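Local coordinates for possible transcriptional regulator, ArsR family protein (Rhodococcus sp. RHA1, PDB 3F6V) that probably binds DNA as a dimeric winged helix-turn-helix transcriptional regulator of the ArsR family, at residues 69-74 with 111-116; 61-66 with 90-95; 50-55 with 120-125. One frame throughout, in Å; residues are numbered along the deposited sequence. Where two conformers were deposited one is given.

Contact 1: 69-74 with 111-116; sequences SGEQTV and YYRLDP
Glu71 runs beside Arg113 and lays its carboxylate across Tyr111, where residues 72-73 pair antiparallel with strand 109-114. In the conformer described, one of two, the chain leaves the backbone with CG anti to N (chi1 -168°) and stays extended, which carries it outward beside Arg113. Its CB lies 3.9 Å from Arg113 CB, and CG comes nearer to that same atom and lies closer still to Tyr112 O. Farther out, CD packs on Tyr111 CB at 3.6 Å, OE1 hovers obliquely near CG and CD1 of the Tyr111 ring, and OE2 reaches a water at 2.7 Å. That water accepts in turn from Arg113 NH1 at the edge of the guanidinium, so the two charges are bridged by solvent while OE2 and NH1 remain 4.1 Å apart. The direct salt bridge of OE2 is with Arg104 of strand 101-106, whose side chain also makes a cation-pi contact with Tyr111.

The backbone pairing rests on a reciprocal couple: Gln72 N donates to Tyr112 O, and Tyr112 N to Gln72 O at 2.8 Å, both nearly straight. On the face bearing Tyr111, Thr73 CG2 lies alongside the ring, 3.5 Å from CE1, while Thr73 OG1 is turned to cap Asn76 N at the start of helix 74-78. On the side of the sheet that bears Tyr112, Val74 CG2 meets the edge of the Tyr112 ring in its plane, 3.4 Å from CE2.

Such a short edge strand beside a beta hairpin is characteristic of the winged helix-turn-helix fold, the hairpin being the wing. Strand 109-114 runs between strands 72-73 and 101-106, and Val74 and Tyr112 both rest on Leu92 of helix 85-97.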
# COMPACT_ATOMS: atom_id res chain seq x y z
N SER A 69 4.97 -7.63 18.23
CA SER A 69 5.11 -8.16 19.57
C SER A 69 6.21 -9.24 19.68
O SER A 69 6.41 -9.84 20.74
CB SER A 69 3.77 -8.73 20.03
OG SER A 69 3.67 -10.08 19.62
N GLY A 70 6.96 -9.46 18.59
CA GLY A 70 8.11 -10.34 18.60
C GLY A 70 7.98 -11.44 17.56
O GLY A 70 6.91 -11.62 16.93
N GLU A 71 9.07 -12.19 17.45
CA GLU A 71 9.17 -13.30 16.52
C GLU A 71 8.14 -14.36 16.89
O GLU A 71 7.94 -14.69 18.09
CB GLU A 71 10.59 -13.84 16.61
CG GLU A 71 10.99 -14.81 15.53
CD GLU A 71 12.17 -15.67 15.98
OE1 GLU A 71 12.16 -16.17 17.13
OE2 GLU A 71 13.11 -15.84 15.19
N GLN A 72 7.43 -14.85 15.88
CA GLN A 72 6.32 -15.82 16.05
C GLN A 72 6.27 -16.91 15.02
O GLN A 72 6.80 -16.76 13.91
CB GLN A 72 4.99 -15.08 16.08
CG GLN A 72 4.88 -14.16 17.31
CD GLN A 72 3.77 -13.15 17.19
OE1 GLN A 72 2.59 -13.50 17.13
NE2 GLN A 72 4.15 -11.85 17.11
N THR A 73 5.62 -18.04 15.37
CA THR A 73 5.50 -19.13 14.44
C THR A 73 4.43 -18.91 13.45
O THR A 73 3.44 -18.15 13.64
CB THR A 73 5.19 -20.48 15.13
OG1 THR A 73 3.86 -20.42 15.66
CG2 THR A 73 6.21 -20.76 16.25
N VAL A 74 4.62 -19.57 12.35
CA VAL A 74 3.61 -19.58 11.34
C VAL A 74 2.24 -19.99 11.90
O VAL A 74 1.26 -19.30 11.71
CB VAL A 74 4.02 -20.46 10.16
CG1 VAL A 74 2.84 -20.61 9.28
CG2 VAL A 74 5.19 -19.87 9.41
N TYR A 111 9.77 -19.79 12.40
CA TYR A 111 9.53 -18.49 13.03
C TYR A 111 9.76 -17.36 12.05
O TYR A 111 10.67 -17.43 11.22
CB TYR A 111 10.51 -18.30 14.17
CG TYR A 111 10.29 -19.21 15.35
CD1 TYR A 111 9.42 -18.87 16.39
CD2 TYR A 111 10.96 -20.41 15.43
CE1 TYR A 111 9.26 -19.69 17.52
CE2 TYR A 111 10.79 -21.27 16.51
CZ TYR A 111 9.95 -20.91 17.53
OH TYR A 111 9.79 -21.79 18.61
N TYR A 112 8.95 -16.31 12.17
CA TYR A 112 9.13 -15.09 11.37
C TYR A 112 9.26 -13.90 12.29
O TYR A 112 8.65 -13.85 13.34
CB TYR A 112 7.93 -14.89 10.44
CG TYR A 112 8.04 -15.76 9.20
CD1 TYR A 112 8.80 -15.35 8.10
CD2 TYR A 112 7.45 -17.01 9.17
CE1 TYR A 112 8.95 -16.16 7.00
CE2 TYR A 112 7.57 -17.86 8.03
CZ TYR A 112 8.36 -17.42 6.97
OH TYR A 112 8.50 -18.20 5.85
N ARG A 113 10.07 -12.93 11.87
CA ARG A 113 10.26 -11.70 12.62
C ARG A 113 10.37 -10.53 11.62
O ARG A 113 10.77 -10.72 10.47
CB ARG A 113 11.53 -11.79 13.47
CG ARG A 113 12.84 -11.85 12.67
CD ARG A 113 13.97 -12.22 13.66
NE ARG A 113 15.29 -12.14 13.04
CZ ARG A 113 15.85 -13.10 12.30
NH1 ARG A 113 15.23 -14.27 12.10
NH2 ARG A 113 17.08 -12.91 11.80
N LEU A 114 10.04 -9.34 12.10
CA LEU A 114 10.16 -8.15 11.26
C LEU A 114 11.59 -7.80 11.00
O LEU A 114 12.46 -7.95 11.88
CB LEU A 114 9.45 -6.94 11.92
CG LEU A 114 7.92 -7.07 11.91
CD1 LEU A 114 7.27 -6.11 12.84
CD2 LEU A 114 7.37 -6.94 10.52
N ASP A 115 11.87 -7.31 9.76
CA ASP A 115 13.20 -6.84 9.41
C ASP A 115 13.20 -5.30 9.35
O ASP A 115 12.59 -4.73 8.41
CB ASP A 115 13.60 -7.42 8.06
CG ASP A 115 15.03 -7.13 7.71
OD1 ASP A 115 15.65 -6.23 8.34
OD2 ASP A 115 15.55 -7.88 6.82
N PRO A 116 13.86 -4.60 10.30
CA PRO A 116 13.94 -3.13 10.23
C PRO A 116 14.42 -2.58 8.89
O PRO A 116 14.00 -1.49 8.51
CB PRO A 116 14.94 -2.79 11.32
CG PRO A 116 14.74 -3.89 12.33
CD PRO A 116 14.52 -5.14 11.53
O HOH W 1 12.56 -15.23 12.65

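Contact 2: 61-66 with 90-95; sequences RRLVQL and QHLRVL
Leu63 of helix 58-66 points toward helix 85-97, joining two helices of the winged helix-turn-helix core. By position in this fold, helix 85-97 is probably the DNA recognition helix, preceded by helix 74-78. The two segments cross at 80° with their axes 10.8 Å apart, a separation wide enough for side chains from both to fill the space between.

Contacts among aliphatic side chains dominate. Leu63 stands among three residues of the other helix: its CD1 approaches Leu92 CD2, while its CB faces Leu95 CD1 at 4.3 Å. Val64 adds its CG2 branch, which meets Leu95 CD2 at 4.2 Å. Leu77 of helix 74-78 also packs on Leu63 and Leu92, tying a third helix into the same hydrophobic centre.

A mixed contact lies next to these. His91 presents its aliphatic base to Leu63, and the two side chains cross at about a right angle; at the polar end of the imidazole, ND1 is in a weak hydrogen bond with Arg60 NH1. The torsion of Leu63 (chi1 -76°), with CG beside its backbone N, helps direct CD1 to within 3.7 Å of His91 CB.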
# COMPACT_ATOMS: atom_id res chain seq x y z
N ARG A 61 -0.73 -6.58 6.03
CA ARG A 61 -0.67 -5.48 7.01
C ARG A 61 -0.85 -6.01 8.41
O ARG A 61 -0.11 -5.61 9.33
CB ARG A 61 -1.73 -4.40 6.79
CG ARG A 61 -1.51 -3.68 5.47
CD ARG A 61 -2.25 -2.36 5.39
NE ARG A 61 -3.65 -2.35 5.72
CZ ARG A 61 -4.65 -2.18 4.83
NH1 ARG A 61 -4.45 -2.20 3.52
NH2 ARG A 61 -5.87 -2.01 5.27
N ARG A 62 -1.84 -6.89 8.56
CA ARG A 62 -2.13 -7.41 9.91
C ARG A 62 -0.99 -8.31 10.37
O ARG A 62 -0.62 -8.27 11.54
CB ARG A 62 -3.45 -8.18 9.91
CG ARG A 62 -3.86 -8.68 11.28
CD ARG A 62 -4.11 -7.55 12.26
NE ARG A 62 -4.44 -8.04 13.60
CZ ARG A 62 -3.98 -7.49 14.72
NH1 ARG A 62 -3.17 -6.42 14.68
NH2 ARG A 62 -4.33 -8.01 15.89
N LEU A 63 -0.40 -9.10 9.47
CA LEU A 63 0.72 -9.96 9.87
C LEU A 63 1.89 -9.09 10.36
O LEU A 63 2.53 -9.40 11.37
CB LEU A 63 1.19 -10.83 8.73
CG LEU A 63 0.30 -12.03 8.39
CD1 LEU A 63 0.62 -12.62 7.03
CD2 LEU A 63 0.46 -13.11 9.48
N VAL A 64 2.16 -7.99 9.66
CA VAL A 64 3.22 -7.08 10.09
C VAL A 64 2.90 -6.52 11.49
O VAL A 64 3.80 -6.47 12.35
CB VAL A 64 3.43 -5.97 8.99
CG1 VAL A 64 4.19 -4.79 9.56
CG2 VAL A 64 4.17 -6.58 7.79
N GLN A 65 1.65 -6.08 11.72
CA GLN A 65 1.27 -5.62 13.07
C GLN A 65 1.45 -6.68 14.13
O GLN A 65 2.03 -6.40 15.19
CB GLN A 65 -0.16 -5.19 13.08
CG GLN A 65 -0.38 -3.90 12.28
CD GLN A 65 -1.79 -3.46 12.39
OE1 GLN A 65 -2.71 -4.31 12.46
NE2 GLN A 65 -2.01 -2.14 12.40
N LEU A 66 1.01 -7.90 13.83
CA LEU A 66 1.15 -8.98 14.80
C LEU A 66 2.61 -9.21 15.18
O LEU A 66 2.94 -9.47 16.35
CB LEU A 66 0.49 -10.24 14.30
CG LEU A 66 -1.02 -10.22 14.24
CD1 LEU A 66 -1.54 -11.37 13.39
CD2 LEU A 66 -1.67 -10.24 15.65
N GLN A 90 2.16 -18.54 2.74
CA GLN A 90 2.45 -17.92 1.44
C GLN A 90 2.58 -16.40 1.55
O GLN A 90 3.46 -15.81 0.92
CB GLN A 90 1.41 -18.29 0.39
CG GLN A 90 1.66 -17.66 -0.96
CD GLN A 90 0.64 -18.10 -2.01
OE1 GLN A 90 -0.58 -18.01 -1.81
NE2 GLN A 90 1.15 -18.58 -3.16
N HIS A 91 1.70 -15.77 2.33
CA HIS A 91 1.82 -14.30 2.60
C HIS A 91 3.17 -14.03 3.27
O HIS A 91 3.85 -13.05 2.91
CB HIS A 91 0.73 -13.80 3.51
CG HIS A 91 -0.57 -13.62 2.84
ND1 HIS A 91 -0.76 -12.71 1.82
CD2 HIS A 91 -1.77 -14.21 3.05
CE1 HIS A 91 -2.02 -12.74 1.43
NE2 HIS A 91 -2.66 -13.65 2.16
N LEU A 92 3.58 -14.88 4.24
CA LEU A 92 4.88 -14.67 4.89
C LEU A 92 6.06 -14.84 3.93
O LEU A 92 7.06 -14.12 4.08
CB LEU A 92 5.04 -15.57 6.13
CG LEU A 92 4.11 -15.10 7.27
CD1 LEU A 92 3.92 -16.26 8.29
CD2 LEU A 92 4.61 -13.85 8.00
N ARG A 93 5.94 -15.75 2.96
CA ARG A 93 6.97 -15.91 1.92
C ARG A 93 7.09 -14.65 1.04
O ARG A 93 8.19 -14.23 0.67
CB ARG A 93 6.65 -17.12 1.03
CG ARG A 93 7.71 -17.44 -0.01
CD ARG A 93 7.31 -18.62 -0.90
NE ARG A 93 8.09 -18.67 -2.14
CZ ARG A 93 9.24 -19.33 -2.27
NH1 ARG A 93 9.73 -20.00 -1.23
NH2 ARG A 93 9.89 -19.32 -3.43
N VAL A 94 5.93 -14.08 0.71
CA VAL A 94 5.92 -12.84 -0.10
C VAL A 94 6.58 -11.71 0.71
O VAL A 94 7.43 -10.94 0.17
CB VAL A 94 4.50 -12.49 -0.56
CG1 VAL A 94 4.51 -11.18 -1.33
CG2 VAL A 94 3.97 -13.55 -1.53
N LEU A 95 6.22 -11.58 1.99
CA LEU A 95 6.80 -10.53 2.82
C LEU A 95 8.33 -10.78 2.95
O LEU A 95 9.13 -9.84 3.05
CB LEU A 95 6.18 -10.58 4.20
CG LEU A 95 4.78 -9.97 4.21
CD1 LEU A 95 4.09 -10.34 5.54
CD2 LEU A 95 4.85 -8.46 4.12

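Contact 3: 50-55 with 120-125; sequences DQLEVA and AQLRAL
Asp50 OD1 accepts from Glu53 N at 2.8 Å, an N-cap bond that is nearly straight (168°) and meets the oxygen on its anti side. The same carboxylate borders the contact with helix 116-129, passing Leu125 so that OD1 lies 3.9 Å from Leu125 CD1. Its other oxygen, OD2, forms a salt bridge with Arg61 of the second subunit.

Leu125 CD1 also touches the amide end of Gln51, 3.5 Å from OE1. Bent at chi2 (86°), the Gln51 side chain runs roughly perpendicular to Leu125 and lies alongside Gln121, whose CB is 4.0 Å from Gln51 CD. Gln51 NE2 has a weak hydrogen bond to Ala98 O.

Leu122 and Leu125 carry most of the apolar packing. In the conformer described, one of two, Leu122 CD1 lies near Leu52 CA and Gln51 O and reaches Leu52 CB as well; CD2 turns to Ala55 CB at 3.8 Å. Leu52 and Leu125 run antiparallel past one another, their CB atoms 4.0 Å apart.

The segments cross at 99°, bringing helix 51-55, the first modelled helix, onto helix 116-129 close to the subunit boundary: Leu122 also packs on Trp130 of the second subunit, and Leu52 on its Arg61. Chemically, then, the two helices adhere through aliphatic packing bordered by polar groups, while the aspartate that caps one of them holds an arginine across the dimer interface. The negative carboxylate at that helix start would probably interact favourably with the helix dipole.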
# COMPACT_ATOMS: atom_id res chain seq x y z
N ASP A 50 8.05 -4.21 -4.80
CA ASP A 50 7.96 -2.95 -4.13
C ASP A 50 7.39 -3.19 -2.71
O ASP A 50 6.32 -3.77 -2.58
CB ASP A 50 7.01 -2.06 -4.98
CG ASP A 50 6.74 -0.71 -4.36
OD1 ASP A 50 6.02 -0.65 -3.35
OD2 ASP A 50 7.20 0.31 -4.93
N GLN A 51 8.07 -2.73 -1.65
CA GLN A 51 7.69 -3.09 -0.29
C GLN A 51 6.34 -2.54 0.05
O GLN A 51 5.63 -3.13 0.86
CB GLN A 51 8.68 -2.53 0.76
CG GLN A 51 10.02 -3.25 0.83
CD GLN A 51 11.02 -2.77 -0.13
OE1 GLN A 51 10.78 -1.88 -0.96
NE2 GLN A 51 12.20 -3.33 -0.03
N LEU A 52 6.01 -1.34 -0.45
CA LEU A 52 4.76 -0.75 -0.11
C LEU A 52 3.61 -1.48 -0.80
O LEU A 52 2.62 -1.76 -0.17
CB LEU A 52 4.81 0.75 -0.46
CG LEU A 52 3.50 1.52 -0.26
CD1 LEU A 52 2.93 1.44 1.13
CD2 LEU A 52 3.81 2.95 -0.58
N GLU A 53 3.76 -1.82 -2.07
CA GLU A 53 2.74 -2.60 -2.75
C GLU A 53 2.51 -3.94 -2.03
O GLU A 53 1.39 -4.33 -1.79
CB GLU A 53 3.13 -2.81 -4.21
CG GLU A 53 2.16 -3.63 -5.00
CD GLU A 53 2.59 -3.82 -6.45
OE1 GLU A 53 3.79 -3.70 -6.77
OE2 GLU A 53 1.69 -4.12 -7.27
N VAL A 54 3.60 -4.63 -1.69
CA VAL A 54 3.46 -5.94 -1.01
C VAL A 54 2.83 -5.81 0.36
O VAL A 54 1.89 -6.57 0.73
CB VAL A 54 4.85 -6.61 -0.90
CG1 VAL A 54 4.82 -7.79 0.10
CG2 VAL A 54 5.28 -7.06 -2.28
N ALA A 55 3.31 -4.86 1.12
CA ALA A 55 2.84 -4.72 2.51
C ALA A 55 1.40 -4.30 2.62
O ALA A 55 0.74 -4.59 3.61
CB ALA A 55 3.70 -3.74 3.29
N ALA A 120 12.22 0.21 7.02
CA ALA A 120 12.72 1.55 6.71
C ALA A 120 12.44 1.87 5.23
O ALA A 120 12.08 3.03 4.93
CB ALA A 120 14.20 1.64 7.01
N GLN A 121 12.59 0.90 4.33
CA GLN A 121 12.31 1.19 2.92
C GLN A 121 10.82 1.36 2.69
O GLN A 121 10.40 2.26 1.94
CB GLN A 121 12.86 0.12 2.00
CG GLN A 121 14.36 0.02 2.00
CD GLN A 121 15.06 1.34 1.75
OE1 GLN A 121 16.03 1.68 2.43
NE2 GLN A 121 14.57 2.11 0.77
N LEU A 122 9.98 0.57 3.36
CA LEU A 122 8.54 0.74 3.30
C LEU A 122 8.15 2.18 3.71
O LEU A 122 7.37 2.85 3.01
CB LEU A 122 7.91 -0.33 4.19
CG LEU A 122 6.43 -0.21 4.37
CD1 LEU A 122 5.82 -0.21 2.98
CD2 LEU A 122 5.92 -1.38 5.22
N ARG A 123 8.66 2.63 4.86
CA ARG A 123 8.31 3.95 5.35
C ARG A 123 8.80 5.02 4.38
O ARG A 123 8.06 5.99 4.12
CB ARG A 123 8.83 4.16 6.77
CG ARG A 123 8.31 5.44 7.45
CD ARG A 123 6.83 5.45 7.57
NE ARG A 123 6.29 6.76 7.22
CZ ARG A 123 5.11 7.19 7.66
NH1 ARG A 123 4.39 6.42 8.48
NH2 ARG A 123 4.66 8.39 7.34
N ALA A 124 10.01 4.82 3.81
CA ALA A 124 10.54 5.79 2.81
C ALA A 124 9.62 5.85 1.59
O ALA A 124 9.36 6.95 1.08
CB ALA A 124 11.98 5.48 2.42
N LEU A 125 9.15 4.70 1.11
CA LEU A 125 8.27 4.70 -0.06
C LEU A 125 6.99 5.42 0.25
O LEU A 125 6.48 6.19 -0.58
CB LEU A 125 7.95 3.27 -0.52
CG LEU A 125 9.15 2.53 -1.11
CD1 LEU A 125 8.83 1.07 -1.26
CD2 LEU A 125 9.58 3.12 -2.44

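Along the chain, the segments of contacts 1 and 2 alternate, while 50-55 and 120-125 of contact 3 come first and last and so enclose both. Contacts 1 and 2 lie about 9 Å apart between centres and meet directly: Leu114 CD1 packs against Val64 O, and Gln72 NE2 probably bonds to Leu66 O, coupling the wing sheet to the helical core. Contact 3 is about 13 Å from contact 2, linked through Val54 against Val94 and Leu95, and about 18 Å from contact 1 on the opposite side of the chain's centre. In space, the core of contact 2 lies between the wing pairing and the packing of helices 51-55 and 116-129, and all three contacts touch the second subunit.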